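Local coordinates for protein ethylbenzene dehydrogenase beta-subunit (Aromatoleum aromaticum, PDB 2IVF) that serves as an iron-sulfur subunit of the ferredoxin-like kind, holding several iron-sulfur clusters close together and probably relaying electrons between them, at residues Arg17-Val22 with Glu172-Val177; Cys151-Asn156 with Cys211-Pro216; Arg235-Leu240 with Gly342-Asp347; Ala257-Ala262 with Asn269-Pro274. One frame throughout, in Å; residues are numbered along the deposited sequence.

Interaction 1 of 4, residues Arg17-Val22 with Glu172-Val177; sequences RQLVTV and EDNGIV. With SF4 (iron/sulfur cluster), chain S.
Leu19 lies obliquely over Asn174, where an Asx turn in the loop 172-177 meets the start of strand 19-24. This strand is an inner one of a four-stranded mixed sheet. Leu19 CD1 reaches Asn174 CB at 3.7 Å. The same methyl lies 4.0 Å from Ile176 CD1, and these two side chains also approach at a slant. Phe237 and Tyr239 of the neighbouring strand, with Ile218 of helix 215-218, add to the apolar surroundings.

The Asn174 side chain is turned back on its own loop. Its CG sits between the backbone N and the carbonyl carbon (chi1 54°). From there OD1 accepts the N-H of Ile176 at 3.1 Å and closes the turn. The Asn174 carbonyl is left to face the strand. Leu19 N donates to Asn174 O at 2.8 Å in a nearly straight bond (170°), with the donor above the carbonyl plane.

Gln18 bends at chi2 and brings its amide alongside Gly175. NE2 donates to the carbonyl O of the next residue, Leu19, at 2.9 Å, while OE1 takes Lys170 NZ, which also binds Gly175 O. The amide is therefore held at both ends. Arg17 passes its CB by Asp173 O and runs on to a salt bridge with Asp241. At the far end of the loop Val177 CG2 rests 3.9 Å from S1 of an iron-sulfur cluster.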
# COMPACT_ATOMS: atom_id res chain seq x y z
N ARG B 17 -15.45 -1.50 -34.81
CA ARG B 17 -14.83 -0.52 -33.96
C ARG B 17 -13.89 -1.25 -33.01
O ARG B 17 -13.92 -2.47 -32.87
CB ARG B 17 -15.88 0.24 -33.16
CG ARG B 17 -17.00 0.80 -34.01
CD ARG B 17 -17.99 1.57 -33.15
NE ARG B 17 -17.44 2.84 -32.70
CZ ARG B 17 -18.10 3.71 -31.94
NH1 ARG B 17 -19.33 3.44 -31.53
NH2 ARG B 17 -17.53 4.85 -31.57
N GLN B 18 -13.07 -0.47 -32.34
CA GLN B 18 -12.05 -1.01 -31.48
C GLN B 18 -12.02 -0.22 -30.19
O GLN B 18 -11.73 0.99 -30.22
CB GLN B 18 -10.70 -0.88 -32.15
CG GLN B 18 -9.55 -1.43 -31.34
CD GLN B 18 -9.63 -2.93 -31.11
OE1 GLN B 18 -9.70 -3.72 -32.06
NE2 GLN B 18 -9.62 -3.35 -29.83
N LEU B 19 -12.30 -0.91 -29.10
CA LEU B 19 -12.08 -0.37 -27.78
C LEU B 19 -10.61 -0.31 -27.50
O LEU B 19 -9.88 -1.24 -27.79
CB LEU B 19 -12.81 -1.21 -26.73
CG LEU B 19 -14.34 -1.09 -26.69
CD1 LEU B 19 -15.04 -2.09 -25.72
CD2 LEU B 19 -14.73 0.33 -26.32
N VAL B 20 -10.18 0.81 -26.95
CA VAL B 20 -8.79 1.03 -26.60
C VAL B 20 -8.66 1.65 -25.23
O VAL B 20 -9.60 2.28 -24.71
CB VAL B 20 -8.05 1.91 -27.62
CG1 VAL B 20 -8.30 1.42 -29.09
CG2 VAL B 20 -8.39 3.32 -27.43
N THR B 21 -7.50 1.38 -24.63
CA THR B 21 -7.13 1.98 -23.39
C THR B 21 -5.83 2.75 -23.63
O THR B 21 -4.94 2.33 -24.37
CB THR B 21 -6.89 0.92 -22.29
OG1 THR B 21 -8.14 0.30 -21.90
CG2 THR B 21 -6.25 1.59 -21.06
N VAL B 22 -5.74 3.90 -23.02
CA VAL B 22 -4.50 4.65 -22.95
C VAL B 22 -4.04 4.59 -21.48
O VAL B 22 -4.83 4.79 -20.55
CB VAL B 22 -4.67 6.11 -23.37
CG1 VAL B 22 -3.46 6.97 -22.94
CG2 VAL B 22 -4.92 6.17 -24.89
N GLU B 172 -16.68 -8.15 -33.64
CA GLU B 172 -16.67 -7.11 -34.66
C GLU B 172 -17.25 -5.79 -34.14
O GLU B 172 -16.93 -4.74 -34.68
CB GLU B 172 -17.41 -7.56 -35.93
CG GLU B 172 -16.77 -8.76 -36.66
CD GLU B 172 -15.42 -8.42 -37.32
OE1 GLU B 172 -15.37 -8.44 -38.59
OE2 GLU B 172 -14.43 -8.14 -36.58
N ASP B 173 -18.05 -5.82 -33.09
CA ASP B 173 -18.71 -4.62 -32.66
C ASP B 173 -17.75 -3.69 -31.86
O ASP B 173 -17.83 -2.46 -31.96
CB ASP B 173 -20.02 -4.96 -31.91
CG ASP B 173 -19.78 -5.66 -30.59
OD1 ASP B 173 -18.78 -6.41 -30.50
OD2 ASP B 173 -20.59 -5.48 -29.62
N ASN B 174 -16.81 -4.28 -31.12
CA ASN B 174 -15.93 -3.51 -30.24
C ASN B 174 -14.45 -3.95 -30.17
O ASN B 174 -13.65 -3.38 -29.39
CB ASN B 174 -16.54 -3.52 -28.84
CG ASN B 174 -16.82 -4.93 -28.33
OD1 ASN B 174 -16.14 -5.89 -28.69
ND2 ASN B 174 -17.85 -5.06 -27.49
N GLY B 175 -14.11 -4.94 -30.98
CA GLY B 175 -12.74 -5.45 -31.11
C GLY B 175 -12.25 -6.29 -29.96
O GLY B 175 -11.07 -6.61 -29.90
N ILE B 176 -13.15 -6.68 -29.06
CA ILE B 176 -12.76 -7.53 -27.93
C ILE B 176 -12.45 -8.94 -28.41
O ILE B 176 -13.25 -9.55 -29.18
CB ILE B 176 -13.85 -7.57 -26.84
CG1 ILE B 176 -14.05 -6.15 -26.26
CG2 ILE B 176 -13.45 -8.51 -25.70
CD1 ILE B 176 -15.27 -6.04 -25.28
N VAL B 177 -11.27 -9.42 -28.00
CA VAL B 177 -10.79 -10.74 -28.37
C VAL B 177 -11.12 -11.67 -27.22
O VAL B 177 -10.86 -11.36 -26.06
CB VAL B 177 -9.28 -10.73 -28.66
CG1 VAL B 177 -8.77 -12.18 -28.94
CG2 VAL B 177 -9.00 -9.79 -29.81
FE1 SF4 S . -2.17 -11.54 -27.05
FE2 SF4 S . -4.30 -12.13 -28.48
FE3 SF4 S . -3.15 -9.65 -28.70
FE4 SF4 S . -4.49 -10.31 -26.40
S1 SF4 S . -5.38 -10.10 -28.52
S2 SF4 S . -2.40 -9.34 -26.57
S3 SF4 S . -4.06 -12.54 -26.27
S4 SF4 S . -2.22 -11.66 -29.35

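Interaction 2 of 4, residues Cys151-Asn156 with Cys211-Pro216; sequences CNHCTN and CILCYP. With SF4 (iron/sulfur cluster), chain U; SF4 (iron/sulfur cluster), chain S.
His153 and Cys211 join two cluster-binding loops of the dicluster ferredoxin type. The metal bonds set the frame. Cys151 SG binds iron FE4 of one cluster at 2.3 Å, and Cys154 binds another iron of it. Cys211 SG binds iron FE1 of the second cluster at 2.2 Å. Cys214, at the N-cap position of helix 215-218, holds a further iron there.

Hydrogen bonds to sulfur come next. His153 NE2 donates to Cys211 SG at 3.5 Å, and the sulfur lies at the ring edge, near the ring plane. Leu213 N donates to the same sulfur at 3.4 Å. Cys151 SG is served in a similar way by His153 N at 3.2 Å. At the other side of the imidazole, ND1 accepts the backbone N-H of Val177, which fixes the turn of the ring.

Ring-face and apolar contacts complete the set. Leu213 CD1 sits over one face of the His153 ring in a CH-pi contact, 4.0 Å from the centroid. Cys151 SG lies over the opposite face, above the ring centre. Cys151 CB and Cys211 CB touch at 3.7 Å.

The bonds on both sides suggest a neutral imidazole with its proton on NE2. Two N-H donors on Cys211 SG would draw charge from the thiolate and probably tune the second cluster, while one buried ring links ligands of both clusters.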
# COMPACT_ATOMS: atom_id res chain seq x y z
N CYS B 151 -4.50 -7.57 -21.84
CA CYS B 151 -4.56 -8.00 -23.24
C CYS B 151 -4.77 -6.75 -24.07
O CYS B 151 -5.54 -5.87 -23.70
CB CYS B 151 -5.66 -9.02 -23.49
SG CYS B 151 -6.12 -9.20 -25.23
N ASN B 152 -4.09 -6.70 -25.21
CA ASN B 152 -4.12 -5.55 -26.07
C ASN B 152 -5.29 -5.55 -27.06
O ASN B 152 -5.43 -4.61 -27.82
CB ASN B 152 -2.76 -5.42 -26.81
CG ASN B 152 -1.63 -5.26 -25.86
OD1 ASN B 152 -1.54 -4.24 -25.16
ND2 ASN B 152 -0.81 -6.30 -25.71
N HIS B 153 -6.11 -6.60 -27.08
CA HIS B 153 -7.20 -6.73 -28.03
C HIS B 153 -6.81 -6.31 -29.41
O HIS B 153 -7.46 -5.48 -30.08
CB HIS B 153 -8.45 -6.03 -27.50
CG HIS B 153 -8.88 -6.60 -26.20
ND1 HIS B 153 -9.60 -7.78 -26.12
CD2 HIS B 153 -8.58 -6.25 -24.93
CE1 HIS B 153 -9.78 -8.08 -24.85
NE2 HIS B 153 -9.18 -7.17 -24.11
N CYS B 154 -5.73 -6.96 -29.83
CA CYS B 154 -5.04 -6.67 -31.05
C CYS B 154 -5.93 -6.65 -32.28
O CYS B 154 -6.94 -7.36 -32.38
CB CYS B 154 -3.91 -7.68 -31.22
SG CYS B 154 -2.79 -7.69 -29.81
N THR B 155 -5.51 -5.85 -33.24
CA THR B 155 -6.16 -5.81 -34.56
C THR B 155 -5.77 -7.02 -35.38
O THR B 155 -6.56 -7.52 -36.18
CB THR B 155 -5.70 -4.54 -35.30
OG1 THR B 155 -6.08 -3.40 -34.53
CG2 THR B 155 -6.29 -4.46 -36.69
N ASN B 156 -4.53 -7.50 -35.20
CA ASN B 156 -4.10 -8.71 -35.87
C ASN B 156 -3.64 -9.73 -34.83
O ASN B 156 -2.44 -9.97 -34.70
CB ASN B 156 -2.99 -8.41 -36.84
CG ASN B 156 -2.49 -9.66 -37.54
OD1 ASN B 156 -3.29 -10.52 -37.90
ND2 ASN B 156 -1.15 -9.79 -37.69
N CYS B 211 -8.05 -11.55 -20.40
CA CYS B 211 -8.83 -10.34 -20.27
C CYS B 211 -9.99 -10.36 -21.23
O CYS B 211 -9.82 -10.60 -22.42
CB CYS B 211 -7.92 -9.14 -20.51
SG CYS B 211 -8.67 -7.56 -20.71
N ILE B 212 -11.18 -10.13 -20.68
CA ILE B 212 -12.44 -10.09 -21.43
C ILE B 212 -12.92 -8.64 -21.70
O ILE B 212 -14.05 -8.39 -22.10
CB ILE B 212 -13.51 -10.93 -20.70
CG1 ILE B 212 -13.83 -10.36 -19.30
CG2 ILE B 212 -13.00 -12.39 -20.61
CD1 ILE B 212 -15.15 -10.92 -18.67
N LEU B 213 -11.99 -7.70 -21.55
CA LEU B 213 -12.28 -6.28 -21.50
C LEU B 213 -13.55 -5.99 -20.69
O LEU B 213 -14.32 -5.10 -21.03
CB LEU B 213 -12.34 -5.65 -22.89
CG LEU B 213 -11.40 -4.45 -23.07
CD1 LEU B 213 -11.46 -3.94 -24.52
CD2 LEU B 213 -11.69 -3.32 -22.06
N CYS B 214 -13.71 -6.71 -19.57
CA CYS B 214 -14.90 -6.55 -18.72
C CYS B 214 -16.19 -6.45 -19.51
O CYS B 214 -17.02 -5.61 -19.19
CB CYS B 214 -14.78 -5.30 -17.90
SG CYS B 214 -13.60 -5.41 -16.56
N TYR B 215 -16.38 -7.27 -20.55
CA TYR B 215 -17.50 -7.02 -21.41
C TYR B 215 -18.85 -7.02 -20.69
O TYR B 215 -19.75 -6.31 -21.14
CB TYR B 215 -17.55 -7.95 -22.64
CG TYR B 215 -17.76 -9.42 -22.35
CD1 TYR B 215 -19.04 -9.93 -22.13
CD2 TYR B 215 -16.70 -10.32 -22.34
CE1 TYR B 215 -19.25 -11.28 -21.88
CE2 TYR B 215 -16.91 -11.71 -22.08
CZ TYR B 215 -18.19 -12.17 -21.86
OH TYR B 215 -18.44 -13.51 -21.60
N PRO B 216 -19.03 -7.83 -19.62
CA PRO B 216 -20.30 -7.73 -18.89
C PRO B 216 -20.58 -6.29 -18.37
O PRO B 216 -21.73 -5.84 -18.29
CB PRO B 216 -20.06 -8.68 -17.72
CG PRO B 216 -19.14 -9.69 -18.28
CD PRO B 216 -18.16 -8.85 -19.00
FE1 SF4 U . -9.37 -6.91 -18.72
FE2 SF4 U . -9.42 -7.42 -16.15
FE3 SF4 U . -9.05 -4.90 -16.99
FE4 SF4 U . -11.50 -5.99 -17.23
S1 SF4 U . -10.41 -5.51 -15.27
S2 SF4 U . -10.38 -4.87 -18.87
S3 SF4 U . -10.97 -8.21 -17.66
S4 SF4 U . -7.62 -6.72 -17.29
FE1 SF4 S . -2.17 -11.54 -27.05
FE2 SF4 S . -4.30 -12.13 -28.48
FE3 SF4 S . -3.15 -9.65 -28.70
FE4 SF4 S . -4.49 -10.31 -26.40
S1 SF4 S . -5.38 -10.10 -28.52
S2 SF4 S . -2.40 -9.34 -26.57
S3 SF4 S . -4.06 -12.54 -26.27
S4 SF4 S . -2.22 -11.66 -29.35

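Interaction 3 of 4, residues Arg235-Leu240 with Gly342-Asp347; sequences RAFGYL and GGFTND. With SF4 (iron/sulfur cluster), chain T.
The Phe344 ring takes Phe237 over one face and Tyr239 at its edge. Phe237 CE2 stands 3.6 Å from Phe344 CD2, above the ring and offset toward its rim. The two planes make 58°, so the pair is oblique. Tyr239 CE2 lies close to the plane of the Phe344 ring, 3.7 Å from Phe344 CZ. The side chains of Tyr239 and Phe344 cross at about a right angle. The three rings form an aromatic cluster between strand 235-239 and the loop 342-347, with Phe344 at the centre of an inverse gamma turn. Phe237 CG lies anti to its backbone N (chi1 -178°), and this torsion swings the CE2 corner over the Phe344 face.

At the other end of the strand, Arg235 belongs to a cluster pocket. It places S4 of an iron-sulfur cluster at the edge of its guanidinium, with NE 3.3 Å from the sulfur. Asn227 and Asn54 hold its terminal nitrogens. Its positive charge may affect the electrostatics of the cluster.

Gly238, between Phe237 and Tyr239 in the sequence, meets Gly342, with CA atoms 4.2 Å apart. Gly342 CA also makes a C-H contact to Phe237 O at 3.2 Å. One water links the backbones: it accepts from Tyr239 N at 3.0 Å and donates to Gly342 O at 2.7 Å. The contact is thus mainly aromatic, and the water satisfies backbone groups on both sides.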
# COMPACT_ATOMS: atom_id res chain seq x y z
N ARG B 235 -5.61 6.18 -16.59
CA ARG B 235 -6.23 5.36 -17.59
C ARG B 235 -7.31 6.13 -18.34
O ARG B 235 -8.13 6.79 -17.73
CB ARG B 235 -6.91 4.19 -16.92
CG ARG B 235 -6.05 3.28 -16.07
CD ARG B 235 -5.14 2.52 -16.89
NE ARG B 235 -4.51 1.47 -16.12
CZ ARG B 235 -4.78 0.17 -16.21
NH1 ARG B 235 -5.69 -0.31 -17.03
NH2 ARG B 235 -4.09 -0.68 -15.47
N ALA B 236 -7.32 6.04 -19.65
CA ALA B 236 -8.46 6.48 -20.42
C ALA B 236 -8.94 5.33 -21.30
O ALA B 236 -8.18 4.42 -21.64
CB ALA B 236 -8.10 7.73 -21.29
N PHE B 237 -10.20 5.41 -21.67
CA PHE B 237 -10.86 4.28 -22.27
C PHE B 237 -11.88 4.80 -23.26
O PHE B 237 -12.53 5.82 -23.03
CB PHE B 237 -11.62 3.48 -21.20
CG PHE B 237 -12.31 2.25 -21.74
CD1 PHE B 237 -11.58 1.25 -22.33
CD2 PHE B 237 -13.69 2.08 -21.64
CE1 PHE B 237 -12.22 0.10 -22.83
CE2 PHE B 237 -14.33 0.94 -22.10
CZ PHE B 237 -13.61 -0.04 -22.70
N GLY B 238 -12.04 4.07 -24.35
CA GLY B 238 -13.10 4.39 -25.28
C GLY B 238 -12.87 3.78 -26.63
O GLY B 238 -11.96 3.00 -26.79
N TYR B 239 -13.69 4.20 -27.59
CA TYR B 239 -13.56 3.76 -28.98
C TYR B 239 -12.54 4.63 -29.71
O TYR B 239 -12.63 5.86 -29.69
CB TYR B 239 -14.87 3.84 -29.71
CG TYR B 239 -15.89 2.86 -29.21
CD1 TYR B 239 -15.83 1.50 -29.55
CD2 TYR B 239 -16.92 3.28 -28.40
CE1 TYR B 239 -16.79 0.60 -29.10
CE2 TYR B 239 -17.89 2.40 -27.97
CZ TYR B 239 -17.83 1.08 -28.32
OH TYR B 239 -18.81 0.25 -27.83
N LEU B 240 -11.62 3.98 -30.40
CA LEU B 240 -10.56 4.69 -31.08
C LEU B 240 -11.10 5.68 -32.16
O LEU B 240 -10.47 6.71 -32.43
CB LEU B 240 -9.58 3.68 -31.70
CG LEU B 240 -8.33 4.21 -32.37
CD1 LEU B 240 -7.42 4.86 -31.40
CD2 LEU B 240 -7.62 3.09 -33.06
N GLY B 342 -14.67 7.82 -22.19
CA GLY B 342 -15.17 7.63 -23.54
C GLY B 342 -16.65 7.32 -23.61
O GLY B 342 -17.09 6.58 -24.51
N GLY B 343 -17.41 7.87 -22.67
CA GLY B 343 -18.84 7.64 -22.53
C GLY B 343 -19.25 6.42 -21.72
O GLY B 343 -20.44 6.25 -21.44
N PHE B 344 -18.30 5.61 -21.34
CA PHE B 344 -18.54 4.49 -20.38
C PHE B 344 -18.62 5.00 -18.98
O PHE B 344 -17.72 4.82 -18.17
CB PHE B 344 -17.47 3.43 -20.55
CG PHE B 344 -17.60 2.72 -21.88
CD1 PHE B 344 -18.40 1.57 -22.00
CD2 PHE B 344 -16.97 3.23 -23.00
CE1 PHE B 344 -18.53 0.94 -23.22
CE2 PHE B 344 -17.10 2.61 -24.24
CZ PHE B 344 -17.86 1.45 -24.36
N THR B 345 -19.69 5.71 -18.71
CA THR B 345 -19.81 6.48 -17.46
C THR B 345 -20.96 6.00 -16.56
O THR B 345 -21.30 6.68 -15.60
CB THR B 345 -20.04 7.99 -17.72
OG1 THR B 345 -21.20 8.18 -18.54
CG2 THR B 345 -18.77 8.66 -18.36
N ASN B 346 -21.55 4.85 -16.87
CA ASN B 346 -22.56 4.29 -16.00
C ASN B 346 -21.88 3.93 -14.70
O ASN B 346 -20.77 3.45 -14.71
CB ASN B 346 -23.17 3.02 -16.59
CG ASN B 346 -24.44 2.60 -15.87
OD1 ASN B 346 -24.95 3.33 -15.02
ND2 ASN B 346 -24.99 1.42 -16.23
N ASP B 347 -22.57 4.12 -13.59
CA ASP B 347 -22.03 3.67 -12.30
C ASP B 347 -21.98 2.15 -12.34
O ASP B 347 -22.78 1.53 -13.05
CB ASP B 347 -22.96 4.07 -11.17
CG ASP B 347 -23.10 5.56 -11.04
OD1 ASP B 347 -22.07 6.22 -10.81
OD2 ASP B 347 -24.24 6.04 -11.20
FE1 SF4 T . -0.82 2.44 -12.09
FE2 SF4 T . -2.73 0.48 -11.88
FE3 SF4 T . -3.38 3.09 -11.89
FE4 SF4 T . -2.18 2.11 -9.67
S1 SF4 T . -4.20 1.50 -10.46
S2 SF4 T . -1.71 4.08 -10.75
S3 SF4 T . -0.77 0.62 -10.69
S4 SF4 T . -2.41 1.91 -13.62
O HOH W 1 -15.65 6.29 -26.83

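Interaction 4 of 4, residues Ala257-Ala262 with Asn269-Pro274; sequences ALPLHA and NIYYVP
Tyr272 carries its CG opposite the carbonyl carbon (chi1 -69°), and this brings its ring against Leu258 and Leu260 in a beta hairpin. The ring of Tyr271 leaves its backbone in much the same way (chi1 -56°), but from the other face of the strand, and reaches Ala257 and Pro259. The hairpin, strands 258-259 and 270-273, forms one side of the four-stranded mixed sheet.

Leu258 and Tyr272 are an antiparallel hydrogen-bonded pair. Leu258 N donates to Tyr272 O at 2.7 Å, nearly straight at 172°. Tyr272 N returns a bond of 2.7 Å to Leu258 O. In both bonds the donor stands above the carbonyl plane.

Leu258 O also meets the edge of the Tyr272 ring, near its plane. On the side of the sheet that carries Leu258 and Tyr272, Leu260 CB touches Tyr272 CE1 at 3.7 Å. Leu258 and Leu260 also pack on Phe302 of helix 295-302, and Tyr272 OH bonds to Ala148 O. On the side that carries Pro259 and Tyr271, Ala257 CB packs on Tyr271 CB at 3.6 Å. Pro259 CD approaches Tyr271 CD2 at 4.0 Å, the two side chains slanting past each other.

Beyond the paired residues the strands part and a water takes over. It lies at the Tyr272 ring edge, accepts from Leu260 N at 2.9 Å and donates to Ile270 O at 2.7 Å.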
# COMPACT_ATOMS: atom_id res chain seq x y z
N ALA B 257 0.36 8.63 -27.22
CA ALA B 257 0.10 7.36 -26.58
C ALA B 257 0.54 6.29 -27.61
O ALA B 257 0.03 6.25 -28.74
CB ALA B 257 -1.36 7.24 -26.19
N LEU B 258 1.55 5.51 -27.25
CA LEU B 258 2.23 4.60 -28.15
C LEU B 258 2.03 3.13 -27.78
O LEU B 258 1.96 2.77 -26.62
CB LEU B 258 3.74 4.88 -28.14
CG LEU B 258 4.15 6.30 -28.46
CD1 LEU B 258 5.64 6.49 -28.20
CD2 LEU B 258 3.73 6.74 -29.89
N PRO B 259 2.01 2.27 -28.80
CA PRO B 259 1.82 0.87 -28.58
C PRO B 259 3.00 0.19 -27.95
O PRO B 259 4.16 0.56 -28.19
CB PRO B 259 1.61 0.30 -30.00
CG PRO B 259 2.33 1.20 -30.86
CD PRO B 259 2.15 2.58 -30.23
N LEU B 260 2.71 -0.82 -27.15
CA LEU B 260 3.77 -1.61 -26.57
C LEU B 260 4.23 -2.70 -27.56
O LEU B 260 3.44 -3.54 -28.03
CB LEU B 260 3.34 -2.17 -25.19
CG LEU B 260 4.28 -3.18 -24.49
CD1 LEU B 260 5.55 -2.50 -24.03
CD2 LEU B 260 3.55 -3.87 -23.29
N HIS B 261 5.50 -2.67 -27.92
CA HIS B 261 6.08 -3.71 -28.75
C HIS B 261 5.28 -3.93 -30.06
O HIS B 261 4.96 -5.06 -30.41
CB HIS B 261 6.19 -5.03 -27.97
CG HIS B 261 7.32 -5.08 -26.97
ND1 HIS B 261 8.64 -4.84 -27.32
CD2 HIS B 261 7.33 -5.40 -25.67
CE1 HIS B 261 9.40 -5.02 -26.25
NE2 HIS B 261 8.62 -5.34 -25.23
N ALA B 262 5.00 -2.86 -30.78
CA ALA B 262 4.32 -2.94 -32.08
C ALA B 262 5.08 -3.84 -33.06
O ALA B 262 4.49 -4.36 -34.03
CB ALA B 262 4.14 -1.56 -32.66
N ASN B 269 -3.85 -2.62 -29.11
CA ASN B 269 -4.76 -1.52 -28.90
C ASN B 269 -4.83 -1.06 -27.46
O ASN B 269 -5.83 -0.57 -26.98
CB ASN B 269 -6.12 -1.86 -29.47
CG ASN B 269 -6.08 -2.01 -30.94
OD1 ASN B 269 -6.38 -3.09 -31.51
ND2 ASN B 269 -5.70 -0.95 -31.61
N ILE B 270 -3.71 -1.21 -26.77
CA ILE B 270 -3.42 -0.38 -25.62
C ILE B 270 -2.26 0.56 -25.98
O ILE B 270 -1.31 0.15 -26.66
CB ILE B 270 -3.07 -1.23 -24.43
CG1 ILE B 270 -4.32 -2.09 -24.07
CG2 ILE B 270 -2.64 -0.34 -23.23
CD1 ILE B 270 -4.04 -3.10 -22.93
N TYR B 271 -2.34 1.81 -25.52
CA TYR B 271 -1.37 2.83 -25.89
C TYR B 271 -0.88 3.52 -24.64
O TYR B 271 -1.66 3.83 -23.75
CB TYR B 271 -1.95 3.81 -26.90
CG TYR B 271 -2.49 3.13 -28.13
CD1 TYR B 271 -3.75 2.54 -28.13
CD2 TYR B 271 -1.73 3.07 -29.30
CE1 TYR B 271 -4.23 1.89 -29.28
CE2 TYR B 271 -2.19 2.43 -30.41
CZ TYR B 271 -3.44 1.86 -30.41
OH TYR B 271 -3.81 1.26 -31.58
N TYR B 272 0.41 3.78 -24.62
CA TYR B 272 1.09 4.25 -23.44
C TYR B 272 1.70 5.62 -23.68
O TYR B 272 2.31 5.86 -24.71
CB TYR B 272 2.21 3.28 -23.09
CG TYR B 272 1.72 1.95 -22.61
CD1 TYR B 272 1.43 0.94 -23.53
CD2 TYR B 272 1.61 1.68 -21.25
CE1 TYR B 272 1.00 -0.29 -23.09
CE2 TYR B 272 1.14 0.48 -20.81
CZ TYR B 272 0.84 -0.51 -21.72
OH TYR B 272 0.41 -1.73 -21.28
N VAL B 273 1.44 6.54 -22.77
CA VAL B 273 2.18 7.83 -22.72
C VAL B 273 3.49 7.54 -22.00
O VAL B 273 3.51 7.13 -20.81
CB VAL B 273 1.42 8.95 -21.98
CG1 VAL B 273 2.17 10.27 -22.11
CG2 VAL B 273 -0.04 9.09 -22.54
N PRO B 274 4.61 7.71 -22.71
CA PRO B 274 5.87 7.30 -22.11
C PRO B 274 6.27 8.27 -21.00
O PRO B 274 5.89 9.46 -21.01
CB PRO B 274 6.85 7.35 -23.30
CG PRO B 274 6.33 8.38 -24.20
CD PRO B 274 4.82 8.24 -24.09
O HOH W 2 0.26 -2.03 -26.34

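Overall arrangement
From the N terminus, strand 19-24 comes first, and interaction 1 closes a long loop when residues 172-177 return to its start. Interaction 2 opens inside that loop, at 151-156, and closes beyond it, at 211-216, so the two cross. They share a cluster and meet through His153 and Val177. Interaction 3 follows, closing the loop from strand 235-239 to the C-terminal segment 342-347. The hairpin of interaction 4 is nested within it. Interactions 1, 3 and 4 reach one sheet, ordered 235-239, 19-24, 270-273, 258-259. Interaction 2 joins the cluster loops, and a backbone bond between Asn152 and Asn269 ties it to the residue just before strand 270-273.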